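PDB 2YEQ: alkaline phosphatase D from Bacillus subtilis, which hydrolyses phosphate esters as a secreted phosphodiesterase and alkaline phosphatase, with iron and calcium ions in its active site. Local coordinates for residues Asp21-Trp26 and Gly102-Leu107; Leu145-Gly150 and Phe273-Thr278; Met246-Ser251 and Leu261-Thr266. One frame throughout, in Å; residues are numbered along the deposited sequence.

Contact 1: residues Asp21-Trp26 and Gly102-Leu107; sequences DSVVLW and GKTKTL. With PE5 (3,6,9,12,15,18,21,24-octaoxahexacosan-1-ol), chain B.
Val23 and Thr104 meet tip to tip, each beta-branched side chain presenting both of its branches to the other. CG2 of Val23 lies 3.5 Å from OG1 of Thr104, and the methyl pair, Val23 CG1 and Thr104 CG2, is 4.1 Å apart. In both residues the closer touch comes from the branch anti to the backbone N (chi1 -166° for Thr104 OG1), the looser methyl pair from the branch between N and the carbonyl carbon. Further along, CG2 of Thr106 rests 4.1 Å from the backbone N of Ser22.

Threonine suits these places because its methyl can pack against apolar neighbours while its buried hydroxyl finds a polar partner. OG1 of Thr104 bonds to Ser15 OG, and OG1 of Thr106 to the carbonyl of Glu83 and the amide of Lys86. On the outer side, Lys103 extends to a polyether molecule, its NZ hydrogen-bonding O2 at 2.9 Å and O1 at 3.3 Å.

Strand 23-28 is held in its own sheet by backbone bonds to Ala79 and Gly16, whereas strand 97-105 edges the four-stranded antiparallel sheet. The contact is thus the face-to-face packing of two sheets, as in the beta-sandwich expected of an E-set N-terminal domain.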
loop_
_atom_site.group_PDB
_atom_site.type_symbol
_atom_site.label_atom_id
_atom_site.label_comp_id
_atom_site.label_asym_id
_atom_site.label_seq_id
_atom_site.Cartn_x
_atom_site.Cartn_y
_atom_site.Cartn_z
ATOM N N ASP A 21 16.197 -15.168 -7.993
ATOM C CA ASP A 21 16.083 -16.348 -8.856
ATOM C C ASP A 21 14.643 -16.820 -9.110
ATOM O O ASP A 21 14.440 -17.908 -9.651
ATOM C CB ASP A 21 16.863 -17.500 -8.218
ATOM C CG ASP A 21 16.207 -18.009 -6.937
ATOM O OD1 ASP A 21 15.642 -17.187 -6.174
ATOM O OD2 ASP A 21 16.231 -19.235 -6.697
ATOM N N SER A 22 13.657 -16.034 -8.693
ATOM C CA SER A 22 12.253 -16.444 -8.797
ATOM C C SER A 22 11.358 -15.256 -8.608
ATOM O O SER A 22 11.800 -14.201 -8.129
ATOM C CB SER A 22 11.903 -17.497 -7.743
ATOM O OG SER A 22 12.063 -16.994 -6.434
ATOM N N VAL A 23 10.092 -15.439 -8.974
ATOM C CA VAL A 23 9.074 -14.426 -8.808
ATOM C C VAL A 23 7.731 -15.151 -8.689
ATOM O O VAL A 23 7.589 -16.273 -9.177
ATOM C CB VAL A 23 9.062 -13.465 -10.010
ATOM C CG1 VAL A 23 8.662 -14.209 -11.303
ATOM C CG2 VAL A 23 8.114 -12.289 -9.749
ATOM N N VAL A 24 6.763 -14.537 -8.024
ATOM C CA VAL A 24 5.411 -15.093 -7.972
ATOM C C VAL A 24 4.635 -14.600 -9.191
ATOM O O VAL A 24 4.671 -13.403 -9.527
ATOM C CB VAL A 24 4.656 -14.694 -6.689
ATOM C CG1 VAL A 24 3.219 -15.215 -6.740
ATOM C CG2 VAL A 24 5.369 -15.230 -5.437
ATOM N N LEU A 25 3.938 -15.523 -9.842
ATOM C CA LEU A 25 2.998 -15.211 -10.913
ATOM C C LEU A 25 1.589 -15.495 -10.414
ATOM O O LEU A 25 1.352 -16.524 -9.795
ATOM C CB LEU A 25 3.292 -16.073 -12.144
ATOM C CG LEU A 25 4.747 -16.178 -12.621
ATOM C CD1 LEU A 25 4.829 -17.108 -13.853
ATOM C CD2 LEU A 25 5.320 -14.796 -12.940
ATOM N N TRP A 26 0.652 -14.607 -10.729
ATOM C CA TRP A 26 -0.701 -14.693 -10.237
ATOM C C TRP A 26 -1.708 -14.549 -11.369
ATOM O O TRP A 26 -1.530 -13.748 -12.292
ATOM C CB TRP A 26 -0.962 -13.586 -9.198
ATOM C CG TRP A 26 -2.382 -13.535 -8.705
ATOM C CD1 TRP A 26 -2.890 -14.165 -7.603
ATOM C CD2 TRP A 26 -3.482 -12.825 -9.301
ATOM N NE1 TRP A 26 -4.233 -13.903 -7.488
ATOM C CE2 TRP A 26 -4.624 -13.090 -8.513
ATOM C CE3 TRP A 26 -3.618 -12.002 -10.433
ATOM C CZ2 TRP A 26 -5.870 -12.557 -8.802
ATOM C CZ3 TRP A 26 -4.881 -11.497 -10.734
ATOM C CH2 TRP A 26 -5.987 -11.771 -9.910
ATOM N N GLY A 102 2.070 -10.777 -19.130
ATOM C CA GLY A 102 2.586 -9.942 -18.080
ATOM C C GLY A 102 4.082 -9.763 -18.249
ATOM O O GLY A 102 4.777 -10.580 -18.889
ATOM N N LYS A 103 4.579 -8.678 -17.661
ATOM C CA LYS A 103 5.998 -8.412 -17.591
ATOM C C LYS A 103 6.470 -8.325 -16.146
ATOM O O LYS A 103 5.823 -7.700 -15.296
ATOM C CB LYS A 103 6.270 -7.099 -18.298
ATOM C CG LYS A 103 7.708 -6.724 -18.492
ATOM C CD LYS A 103 7.705 -5.453 -19.380
ATOM C CE LYS A 103 9.069 -4.855 -19.632
ATOM N NZ LYS A 103 8.885 -3.518 -20.314
ATOM N N THR A 104 7.614 -8.916 -15.879
ATOM C CA THR A 104 8.160 -8.919 -14.547
ATOM C C THR A 104 9.685 -8.817 -14.545
ATOM O O THR A 104 10.315 -8.759 -15.603
ATOM C CB THR A 104 7.716 -10.179 -13.789
ATOM O OG1 THR A 104 7.983 -9.989 -12.401
ATOM C CG2 THR A 104 8.421 -11.450 -14.296
ATOM N N LYS A 105 10.278 -8.804 -13.354
ATOM C CA LYS A 105 11.724 -8.631 -13.240
ATOM C C LYS A 105 12.264 -9.145 -11.917
ATOM O O LYS A 105 11.751 -8.790 -10.845
ATOM C CB LYS A 105 12.080 -7.163 -13.411
ATOM C CG LYS A 105 13.584 -6.911 -13.532
ATOM C CD LYS A 105 13.849 -5.416 -13.615
ATOM C CE LYS A 105 15.322 -5.081 -13.651
ATOM N NZ LYS A 105 15.777 -4.542 -12.334
ATOM N N THR A 106 13.268 -10.008 -11.988
ATOM C CA THR A 106 13.884 -10.560 -10.796
ATOM C C THR A 106 14.767 -9.496 -10.115
ATOM O O THR A 106 15.184 -8.519 -10.732
ATOM C CB THR A 106 14.770 -11.796 -11.100
ATOM O OG1 THR A 106 15.683 -11.478 -12.164
ATOM C CG2 THR A 106 13.943 -13.024 -11.443
ATOM N N LEU A 107 15.053 -9.710 -8.841
ATOM C CA LEU A 107 15.962 -8.830 -8.106
ATOM C C LEU A 107 17.418 -9.079 -8.538
ATOM O O LEU A 107 17.755 -10.160 -9.011
ATOM C CB LEU A 107 15.872 -9.114 -6.613
ATOM C CG LEU A 107 14.516 -8.898 -5.930
ATOM C CD1 LEU A 107 14.695 -9.129 -4.424
ATOM C CD2 LEU A 107 13.978 -7.523 -6.230
HETATM C C50 PE5 B . 9.638 -3.985 -24.241
HETATM O O1 PE5 B . 8.477 -4.272 -23.451
HETATM C C1 PE5 B . 7.343 -3.527 -23.905
HETATM C C2 PE5 B . 6.122 -3.785 -23.028
HETATM O O2 PE5 B . 6.375 -3.299 -21.705
HETATM C C3 PE5 B . 5.294 -2.569 -21.121
HETATM C C4 PE5 B . 5.685 -2.176 -19.720
#

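Contact 2: residues Leu145-Gly150 and Phe273-Thr278; sequences LVFHLG and FNVLDT
Phe147 and Phe273 bring their rings together at a slant, the planes inclined at 36° and the centroids 5.2 Å apart. The outer end of Phe147 does the touching: its CZ approaches CD1 of Phe273 to 3.5 Å, and its CE2 lies 3.8 Å from CE1 of the same ring. Both phenylalanines use the same side-chain conformation, with CG anti to the carbonyl carbon (chi1 -71° and -74°), which sends each ring out from its strand into the interface between the two sheets.

Val275, two residues after Phe273, comes in at the edge of the Phe147 ring, its CG2 near the ring plane and 4.2 Å from CE1. Large flat rings and a compact, beta-branched valine suit this buried contact, which is made of carbon-to-carbon packing: a ring can span two sheets while the valine fills in beside it.

Two sheets packed through apolar faces, with helices outside, are consistent with the sandwich of calcineurin-like metallophosphoesterases. Strand 145-148 belongs to the ten-stranded mixed sheet and strand 271-275 to the seven-stranded one. Phe147 also packs on Phe121 of strand 117-122 and Phe265 of strand 263-267, while Asn274, and Leu276 just after the strand, pack on helix 308-320.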
loop_
_atom_site.group_PDB
_atom_site.type_symbol
_atom_site.label_atom_id
_atom_site.label_comp_id
_atom_site.label_asym_id
_atom_site.label_seq_id
_atom_site.Cartn_x
_atom_site.Cartn_y
_atom_site.Cartn_z
ATOM N N LEU A 145 9.933 -2.081 -9.661
ATOM C CA LEU A 145 8.832 -2.684 -8.895
ATOM C C LEU A 145 7.874 -1.636 -8.379
ATOM O O LEU A 145 8.106 -0.425 -8.512
ATOM C CB LEU A 145 9.343 -3.620 -7.787
ATOM C CG LEU A 145 10.300 -3.134 -6.699
ATOM C CD1 LEU A 145 9.532 -2.453 -5.623
ATOM C CD2 LEU A 145 11.043 -4.308 -6.100
ATOM N N VAL A 146 6.738 -2.108 -7.869
ATOM C CA VAL A 146 5.718 -1.278 -7.279
ATOM C C VAL A 146 5.432 -1.814 -5.864
ATOM O O VAL A 146 5.412 -3.040 -5.654
ATOM C CB VAL A 146 4.420 -1.311 -8.112
ATOM C CG1 VAL A 146 3.272 -0.628 -7.390
ATOM C CG2 VAL A 146 4.659 -0.641 -9.465
ATOM N N PHE A 147 5.231 -0.886 -4.923
ATOM C CA PHE A 147 4.726 -1.191 -3.573
ATOM C C PHE A 147 3.308 -0.699 -3.407
ATOM O O PHE A 147 2.964 0.408 -3.802
ATOM C CB PHE A 147 5.552 -0.465 -2.487
ATOM C CG PHE A 147 6.926 -1.008 -2.305
ATOM C CD1 PHE A 147 7.154 -2.082 -1.478
ATOM C CD2 PHE A 147 8.018 -0.414 -2.939
ATOM C CE1 PHE A 147 8.420 -2.584 -1.295
ATOM C CE2 PHE A 147 9.309 -0.915 -2.750
ATOM C CZ PHE A 147 9.501 -1.998 -1.932
ATOM N N HIS A 148 2.451 -1.525 -2.819
ATOM C CA HIS A 148 1.165 -1.045 -2.381
ATOM C C HIS A 148 1.156 -1.092 -0.851
ATOM O O HIS A 148 1.543 -2.088 -0.251
ATOM C CB HIS A 148 0.016 -1.841 -2.997
ATOM C CG HIS A 148 -1.275 -1.096 -2.974
ATOM N ND1 HIS A 148 -2.033 -0.971 -1.833
ATOM C CD2 HIS A 148 -1.922 -0.406 -3.932
ATOM C CE1 HIS A 148 -3.091 -0.228 -2.094
ATOM N NE2 HIS A 148 -3.049 0.129 -3.364
ATOM N N LEU A 149 0.748 0.012 -0.239
ATOM C CA LEU A 149 0.893 0.203 1.213
ATOM C C LEU A 149 -0.434 0.171 1.975
ATOM O O LEU A 149 -0.466 0.505 3.168
ATOM C CB LEU A 149 1.586 1.531 1.511
ATOM C CG LEU A 149 2.981 1.699 0.891
ATOM C CD1 LEU A 149 3.574 3.056 1.329
ATOM C CD2 LEU A 149 3.905 0.541 1.214
ATOM N N GLY A 150 -1.521 -0.174 1.286
ATOM C CA GLY A 150 -2.815 -0.502 1.963
ATOM C C GLY A 150 -4.028 0.201 1.389
ATOM O O GLY A 150 -3.915 1.084 0.533
ATOM N N PHE A 273 14.796 -3.545 2.255
ATOM C CA PHE A 273 13.382 -3.170 2.375
ATOM C C PHE A 273 12.724 -4.029 3.452
ATOM O O PHE A 273 12.753 -5.246 3.359
ATOM C CB PHE A 273 12.661 -3.406 1.060
ATOM C CG PHE A 273 12.998 -2.401 -0.001
ATOM C CD1 PHE A 273 12.334 -1.206 -0.063
ATOM C CD2 PHE A 273 13.997 -2.662 -0.934
ATOM C CE1 PHE A 273 12.634 -0.265 -1.036
ATOM C CE2 PHE A 273 14.307 -1.726 -1.921
ATOM C CZ PHE A 273 13.626 -0.521 -1.961
ATOM N N ASN A 274 12.177 -3.371 4.455
ATOM C CA ASN A 274 11.408 -4.013 5.518
ATOM C C ASN A 274 9.965 -3.649 5.291
ATOM O O ASN A 274 9.571 -2.511 5.521
ATOM C CB ASN A 274 11.878 -3.499 6.880
ATOM C CG ASN A 274 13.366 -3.743 7.105
ATOM O OD1 ASN A 274 13.789 -4.859 7.404
ATOM N ND2 ASN A 274 14.176 -2.712 6.850
ATOM N N VAL A 275 9.191 -4.619 4.812
ATOM C CA VAL A 275 7.772 -4.436 4.560
ATOM C C VAL A 275 7.012 -4.818 5.858
ATOM O O VAL A 275 7.028 -5.971 6.264
ATOM C CB VAL A 275 7.310 -5.326 3.365
ATOM C CG1 VAL A 275 5.862 -5.113 3.083
ATOM C CG2 VAL A 275 8.164 -5.000 2.090
ATOM N N LEU A 276 6.387 -3.831 6.491
ATOM C CA LEU A 276 5.807 -3.995 7.802
ATOM C C LEU A 276 4.303 -4.269 7.722
ATOM O O LEU A 276 3.630 -4.055 6.656
ATOM C CB LEU A 276 6.030 -2.738 8.640
ATOM C CG LEU A 276 7.474 -2.212 8.740
ATOM C CD1 LEU A 276 7.542 -1.013 9.710
ATOM C CD2 LEU A 276 8.454 -3.304 9.121
ATOM N N ASP A 277 3.789 -4.727 8.864
ATOM C CA ASP A 277 2.358 -4.943 9.095
ATOM C C ASP A 277 2.007 -4.314 10.431
ATOM O O ASP A 277 2.287 -4.878 11.487
ATOM C CB ASP A 277 2.096 -6.455 9.051
ATOM C CG ASP A 277 0.606 -6.832 9.247
ATOM O OD1 ASP A 277 -0.238 -5.958 9.530
ATOM O OD2 ASP A 277 0.331 -8.038 9.089
ATOM N N THR A 278 1.417 -3.125 10.377
ATOM C CA THR A 278 1.105 -2.362 11.559
ATOM C C THR A 278 -0.366 -2.489 11.974
ATOM O O THR A 278 -0.820 -1.730 12.823
ATOM C CB THR A 278 1.467 -0.863 11.370
ATOM O OG1 THR A 278 0.711 -0.294 10.277
ATOM C CG2 THR A 278 3.015 -0.695 11.112
#

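Contact 3: residues Met246-Ser251 and Leu261-Thr266; sequences MPLRIS and LYRHFT. With PE5 (3,6,9,12,15,18,21,24-octaoxahexacosan-1-ol), chain V.
A small buried contact closes the loop between helix 228-245 and strand 263-267: Leu248, on the way out of the helix, packs against Leu261 and Arg263, where the chain enters the strand. Leu248 crosses both partners at about a right angle. Its CD2 settles over one face of the Arg263 guanidinium, 3.6 Å from NH2. The CB of Leu261 points away from Leu248, but with CG anti to the backbone N (chi1 -163°) its CD1 reaches CD1 of Leu248 at 3.8 Å.

The guanidinium face can accept a methyl because NH1 of Arg263 donates close to the group's plane, to the carbonyl O of Leu261 at 2.8 Å with an N-H...O angle of 157°. NH2 forms a salt bridge with Asp17 and a hydrogen bond with the carbonyl of Val206, so several bonds hold the guanidinium in its orientation. Pro247 is the centre of an inverse gamma turn, closed by Leu248 N to Met246 O at 2.8 Å, which turns the chain just ahead of Leu248.

Arginine suits this place because its flat end is polar at the rim and less so across the face. Leu248 covers that face with carbon and leaves the N-H groups to their acceptors; the low-polarity surroundings probably strengthen the pairing with Asp17.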
loop_
_atom_site.group_PDB
_atom_site.type_symbol
_atom_site.label_atom_id
_atom_site.label_comp_id
_atom_site.label_asym_id
_atom_site.label_seq_id
_atom_site.Cartn_x
_atom_site.Cartn_y
_atom_site.Cartn_z
ATOM N N MET A 246 -3.688 -11.689 -4.418
ATOM C CA MET A 246 -2.385 -11.014 -4.387
ATOM C C MET A 246 -1.241 -11.947 -4.721
ATOM O O MET A 246 -1.245 -13.121 -4.329
ATOM C CB MET A 246 -2.148 -10.403 -3.007
ATOM C CG MET A 246 -3.025 -9.234 -2.681
ATOM S SD MET A 246 -2.851 -7.869 -3.863
ATOM C CE MET A 246 -3.934 -6.645 -3.233
ATOM N N PRO A 247 -0.213 -11.426 -5.395
ATOM C CA PRO A 247 0.924 -12.256 -5.808
ATOM C C PRO A 247 1.924 -12.461 -4.669
ATOM O O PRO A 247 3.026 -11.909 -4.681
ATOM C CB PRO A 247 1.545 -11.451 -6.946
ATOM C CG PRO A 247 1.306 -10.052 -6.551
ATOM C CD PRO A 247 -0.077 -10.051 -5.902
ATOM N N LEU A 248 1.521 -13.282 -3.708
ATOM C CA LEU A 248 2.297 -13.606 -2.512
ATOM C C LEU A 248 2.854 -15.015 -2.574
ATOM O O LEU A 248 2.310 -15.882 -3.242
ATOM C CB LEU A 248 1.380 -13.469 -1.292
ATOM C CG LEU A 248 0.802 -12.066 -1.052
ATOM C CD1 LEU A 248 -0.187 -12.056 0.106
ATOM C CD2 LEU A 248 1.890 -11.015 -0.777
ATOM N N ARG A 249 3.922 -15.261 -1.835
ATOM C CA ARG A 249 4.501 -16.603 -1.732
ATOM C C ARG A 249 3.724 -17.483 -0.754
ATOM O O ARG A 249 2.895 -16.989 -0.018
ATOM C CB ARG A 249 5.970 -16.502 -1.331
ATOM C CG ARG A 249 6.788 -15.910 -2.448
ATOM C CD ARG A 249 8.240 -15.827 -2.142
ATOM N NE ARG A 249 8.951 -15.190 -3.259
ATOM C CZ ARG A 249 9.519 -15.828 -4.279
ATOM N NH1 ARG A 249 9.486 -17.144 -4.381
ATOM N NH2 ARG A 249 10.138 -15.136 -5.221
ATOM N N ILE A 250 3.987 -18.784 -0.777
ATOM C CA ILE A 250 3.184 -19.762 -0.024
ATOM C C ILE A 250 3.296 -19.584 1.525
ATOM O O ILE A 250 2.363 -19.895 2.274
ATOM C CB ILE A 250 3.525 -21.219 -0.475
ATOM C CG1 ILE A 250 2.423 -22.201 -0.021
ATOM C CG2 ILE A 250 4.914 -21.632 0.006
ATOM C CD1 ILE A 250 1.042 -21.890 -0.615
ATOM N N SER A 251 4.399 -19.009 1.987
ATOM C CA SER A 251 4.557 -18.726 3.407
ATOM C C SER A 251 3.585 -17.645 3.892
ATOM O O SER A 251 3.397 -17.495 5.089
ATOM C CB SER A 251 6.001 -18.325 3.702
ATOM O OG SER A 251 6.341 -17.206 2.891
ATOM N N LEU A 261 2.510 -11.608 6.624
ATOM C CA LEU A 261 2.664 -10.641 5.557
ATOM C C LEU A 261 3.958 -9.818 5.709
ATOM O O LEU A 261 4.596 -9.493 4.711
ATOM C CB LEU A 261 1.470 -9.725 5.465
ATOM C CG LEU A 261 1.302 -8.937 4.160
ATOM C CD1 LEU A 261 1.222 -9.871 2.917
ATOM C CD2 LEU A 261 0.090 -8.061 4.231
ATOM N N TYR A 262 4.364 -9.469 6.930
ATOM C CA TYR A 262 5.627 -8.739 7.041
ATOM C C TYR A 262 6.790 -9.570 6.518
ATOM O O TYR A 262 6.832 -10.784 6.682
ATOM C CB TYR A 262 5.864 -8.146 8.437
ATOM C CG TYR A 262 6.231 -9.090 9.550
ATOM C CD1 TYR A 262 7.535 -9.521 9.725
ATOM C CD2 TYR A 262 5.276 -9.467 10.493
ATOM C CE1 TYR A 262 7.884 -10.343 10.797
ATOM C CE2 TYR A 262 5.605 -10.277 11.560
ATOM C CZ TYR A 262 6.892 -10.708 11.717
ATOM O OH TYR A 262 7.180 -11.501 12.781
ATOM N N ARG A 263 7.693 -8.910 5.793
ATOM C CA ARG A 263 8.764 -9.610 5.129
ATOM C C ARG A 263 9.864 -8.643 4.682
ATOM O O ARG A 263 9.689 -7.427 4.693
ATOM C CB ARG A 263 8.246 -10.403 3.926
ATOM C CG ARG A 263 7.474 -9.578 2.908
ATOM C CD ARG A 263 6.486 -10.469 2.137
ATOM N NE ARG A 263 5.857 -9.851 0.953
ATOM C CZ ARG A 263 4.913 -8.924 0.954
ATOM N NH1 ARG A 263 4.395 -8.421 2.078
ATOM N NH2 ARG A 263 4.436 -8.512 -0.198
ATOM N N HIS A 264 11.005 -9.216 4.340
ATOM C CA HIS A 264 12.188 -8.430 4.038
ATOM C C HIS A 264 12.888 -8.910 2.766
ATOM O O HIS A 264 12.916 -10.087 2.457
ATOM C CB HIS A 264 13.146 -8.477 5.232
ATOM C CG HIS A 264 14.528 -7.995 4.918
ATOM N ND1 HIS A 264 15.509 -8.825 4.417
ATOM C CD2 HIS A 264 15.087 -6.763 5.016
ATOM C CE1 HIS A 264 16.614 -8.125 4.221
ATOM N NE2 HIS A 264 16.383 -6.869 4.572
ATOM N N PHE A 265 13.469 -7.967 2.030
ATOM C CA PHE A 265 14.347 -8.309 0.920
ATOM C C PHE A 265 15.321 -7.150 0.637
ATOM O O PHE A 265 15.079 -6.017 1.034
ATOM C CB PHE A 265 13.535 -8.646 -0.337
ATOM C CG PHE A 265 12.797 -7.478 -0.913
ATOM C CD1 PHE A 265 11.570 -7.088 -0.388
ATOM C CD2 PHE A 265 13.317 -6.766 -1.984
ATOM C CE1 PHE A 265 10.888 -6.006 -0.911
ATOM C CE2 PHE A 265 12.639 -5.690 -2.510
ATOM C CZ PHE A 265 11.421 -5.299 -1.968
ATOM N N THR A 266 16.418 -7.453 -0.051
ATOM C CA THR A 266 17.406 -6.434 -0.397
ATOM C C THR A 266 17.475 -6.309 -1.910
ATOM O O THR A 266 17.311 -7.288 -2.627
ATOM C CB THR A 266 18.811 -6.784 0.128
ATOM O OG1 THR A 266 19.238 -8.005 -0.487
ATOM C CG2 THR A 266 18.799 -6.969 1.643
HETATM C C50 PE5 V . 9.203 -14.873 10.940
HETATM O O1 PE5 V . 8.817 -14.357 9.665
HETATM C C1 PE5 V . 9.875 -13.693 8.956
HETATM C C2 PE5 V . 9.328 -13.019 7.695
HETATM O O2 PE5 V . 9.384 -13.932 6.591
HETATM C C3 PE5 V . 8.422 -13.722 5.543
HETATM C C4 PE5 V . 8.114 -15.021 4.819
#

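In the fold
Along the chain contact 1 closes first, within the N-terminal domain; contacts 2 and 3 follow in the phosphatase domain, with both segments of contact 3 falling between those of contact 2. The centres of contacts 1 and 2 are about 17 Å apart, those of contacts 1 and 3 about 13 Å, and those of contacts 2 and 3 about 10 Å. The last two share the seven-stranded sheet, where strands 263-267 and 271-275 are antiparallel neighbours. Strands 23-28 and 145-148 both belong to the ten-stranded sheet, which therefore runs through both regions and ties the N-terminal part to the phosphatase core. A probable bond from Arg249 NH2 to Ser22 OG, 2.9 Å, adds a side-chain link between contacts 3 and 1.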